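Local coordinates for cAMP-dependent protein kinase regulatory subunit (Saccharomyces cerevisiae, PDB 6XQK) that probably binds and inhibits the catalytic subunits of protein kinase A until cAMP arrives, and self-associates through this N-terminal docking and dimerization domain, at residues Q15-E20 with S27-F32. Numbering follows the deposited sequence.
Sequences QLFQNE and SDFLQF
Phe32 reaches from the first turn of helix 29-49 to Glu20 on helix 8-24. With CG anti to the backbone N (chi1 178°), its CB carries the ring out toward the other helix, and the far end of the ring does the touching. CE1 lies 4.1 Å from Glu20 O and also reaches Glu20 CB. CZ approaches Glu20 O at 3.8 Å and Glu20 OE1 at 4.0 Å. The Glu20 chain bends at its second torsion (chi2 -61°), carrying OE1 to the ring, and the carboxylate lies nearly coplanar with it, the planes 7° apart. A long flat aromatic suits this place because it bridges the 9.5 Å between Glu20 CA and Phe32 CA; an alanine here would probably open a gap beside Glu20 and take away one of the side chains packed on Ile21 and Ala24. Deeper in, the side chains of Phe17 and Phe29 cross at about a right angle, CZ to CZ at 4.0 Å, apolar rings suited to a buried place. Asp28, a short acceptor well suited to an N-cap, starts helix 29-49 by taking Gln31 N on OD1 at 3.1 Å. The contact thus joins the domain's two helices near their connecting turn, and the Phe17 ring also meets Phe37 of its own chain and Phe17 of the second subunit.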
loop_
_atom_site.group_PDB
_atom_site.type_symbol
_atom_site.label_atom_id
_atom_site.label_comp_id
_atom_site.label_asym_id
_atom_site.label_seq_id
_atom_site.Cartn_x
_atom_site.Cartn_y
_atom_site.Cartn_z
ATOM N N GLN A 15 -18.190 0.000 6.976
ATOM C CA GLN A 15 -18.643 0.635 8.216
ATOM C C GLN A 15 -17.467 0.831 9.188
ATOM O O GLN A 15 -17.377 1.856 9.853
ATOM C CB GLN A 15 -19.785 -0.166 8.855
ATOM C CG GLN A 15 -20.623 0.610 9.871
ATOM C CD GLN A 15 -21.253 1.911 9.348
ATOM O OE1 GLN A 15 -22.122 1.908 8.458
ATOM N NE2 GLN A 15 -20.849 3.061 9.905
ATOM N N LEU A 16 -16.549 -0.132 9.245
ATOM C CA LEU A 16 -15.364 -0.029 10.096
ATOM C C LEU A 16 -14.455 1.118 9.614
ATOM O O LEU A 16 -13.884 1.867 10.423
ATOM C CB LEU A 16 -14.579 -1.345 10.047
ATOM C CG LEU A 16 -14.997 -2.487 10.963
ATOM C CD1 LEU A 16 -13.963 -3.594 10.903
ATOM C CD2 LEU A 16 -15.150 -2.023 12.401
ATOM N N PHE A 17 -14.309 1.238 8.288
ATOM C CA PHE A 17 -13.502 2.289 7.672
ATOM C C PHE A 17 -14.129 3.660 7.907
ATOM O O PHE A 17 -13.449 4.557 8.382
ATOM C CB PHE A 17 -13.312 2.016 6.185
ATOM C CG PHE A 17 -12.676 3.149 5.428
ATOM C CD1 PHE A 17 -11.390 3.562 5.721
ATOM C CD2 PHE A 17 -13.339 3.755 4.373
ATOM C CE1 PHE A 17 -10.786 4.581 4.993
ATOM C CE2 PHE A 17 -12.739 4.770 3.651
ATOM C CZ PHE A 17 -11.468 5.186 3.975
ATOM N N GLN A 18 -15.433 3.811 7.651
ATOM C CA GLN A 18 -16.138 5.068 7.875
ATOM C C GLN A 18 -16.054 5.504 9.343
ATOM O O GLN A 18 -15.947 6.701 9.613
ATOM C CB GLN A 18 -17.601 4.949 7.443
ATOM C CG GLN A 18 -17.783 4.971 5.948
ATOM C CD GLN A 18 -19.210 4.668 5.539
ATOM O OE1 GLN A 18 -19.455 4.104 4.474
ATOM N NE2 GLN A 18 -20.202 5.041 6.350
ATOM N N ASN A 19 -16.081 4.536 10.277
ATOM C CA ASN A 19 -15.967 4.809 11.702
ATOM C C ASN A 19 -14.573 5.348 12.033
ATOM O O ASN A 19 -14.444 6.262 12.847
ATOM C CB ASN A 19 -16.251 3.550 12.506
ATOM C CG ASN A 19 -17.707 3.174 12.566
ATOM O OD1 ASN A 19 -18.587 3.906 12.069
ATOM N ND2 ASN A 19 -17.988 2.009 13.169
ATOM N N GLU A 20 -13.535 4.786 11.397
ATOM C CA GLU A 20 -12.153 5.212 11.581
ATOM C C GLU A 20 -11.911 6.627 11.055
ATOM O O GLU A 20 -11.220 7.412 11.696
ATOM C CB GLU A 20 -11.197 4.219 10.890
ATOM C CG GLU A 20 -10.894 3.004 11.738
ATOM C CD GLU A 20 -10.223 3.361 13.047
ATOM O OE1 GLU A 20 -9.244 4.143 13.018
ATOM O OE2 GLU A 20 -10.705 2.892 14.103
ATOM N N SER A 27 -5.983 14.728 8.437
ATOM C CA SER A 27 -5.602 15.896 7.622
ATOM C C SER A 27 -5.214 15.425 6.192
ATOM O O SER A 27 -5.328 16.192 5.238
ATOM C CB SER A 27 -4.416 16.621 8.264
ATOM O OG SER A 27 -3.288 15.768 8.409
ATOM N N ASP A 28 -4.744 14.163 6.058
ATOM C CA ASP A 28 -4.418 13.564 4.786
ATOM C C ASP A 28 -5.311 12.317 4.640
ATOM O O ASP A 28 -4.931 11.227 5.053
ATOM C CB ASP A 28 -2.936 13.210 4.744
ATOM C CG ASP A 28 -2.427 12.883 3.362
ATOM O OD1 ASP A 28 -3.226 12.396 2.531
ATOM O OD2 ASP A 28 -1.220 13.094 3.111
ATOM N N PHE A 29 -6.515 12.500 4.090
ATOM C CA PHE A 29 -7.481 11.419 3.894
ATOM C C PHE A 29 -6.906 10.251 3.102
ATOM O O PHE A 29 -7.044 9.125 3.548
ATOM C CB PHE A 29 -8.780 11.959 3.231
ATOM C CG PHE A 29 -9.869 10.921 3.059
ATOM C CD1 PHE A 29 -9.906 10.109 1.937
ATOM C CD2 PHE A 29 -10.839 10.744 4.027
ATOM C CE1 PHE A 29 -10.876 9.125 1.797
ATOM C CE2 PHE A 29 -11.823 9.772 3.873
ATOM C CZ PHE A 29 -11.835 8.965 2.760
ATOM N N LEU A 30 -6.281 10.502 1.938
ATOM C CA LEU A 30 -5.732 9.431 1.113
ATOM C C LEU A 30 -4.639 8.638 1.805
ATOM O O LEU A 30 -4.642 7.416 1.702
ATOM C CB LEU A 30 -5.246 9.920 -0.249
ATOM C CG LEU A 30 -6.294 10.393 -1.245
ATOM C CD1 LEU A 30 -5.620 10.865 -2.531
ATOM C CD2 LEU A 30 -7.331 9.299 -1.521
ATOM N N GLN A 31 -3.715 9.306 2.501
ATOM C CA GLN A 31 -2.634 8.604 3.209
ATOM C C GLN A 31 -3.163 7.778 4.373
ATOM O O GLN A 31 -2.748 6.643 4.559
ATOM C CB GLN A 31 -1.558 9.577 3.701
ATOM C CG GLN A 31 -0.298 8.900 4.208
ATOM C CD GLN A 31 0.398 8.146 3.120
ATOM O OE1 GLN A 31 0.965 8.730 2.189
ATOM N NE2 GLN A 31 0.364 6.818 3.199
ATOM N N PHE A 32 -4.109 8.318 5.125
ATOM C CA PHE A 32 -4.727 7.601 6.233
ATOM C C PHE A 32 -5.470 6.364 5.717
ATOM O O PHE A 32 -5.374 5.289 6.325
ATOM C CB PHE A 32 -5.724 8.514 6.969
ATOM C CG PHE A 32 -6.456 7.852 8.116
ATOM C CD1 PHE A 32 -7.641 7.175 7.904
ATOM C CD2 PHE A 32 -5.971 7.933 9.406
ATOM C CE1 PHE A 32 -8.302 6.552 8.951
ATOM C CE2 PHE A 32 -6.640 7.319 10.454
ATOM C CZ PHE A 32 -7.810 6.643 10.223
#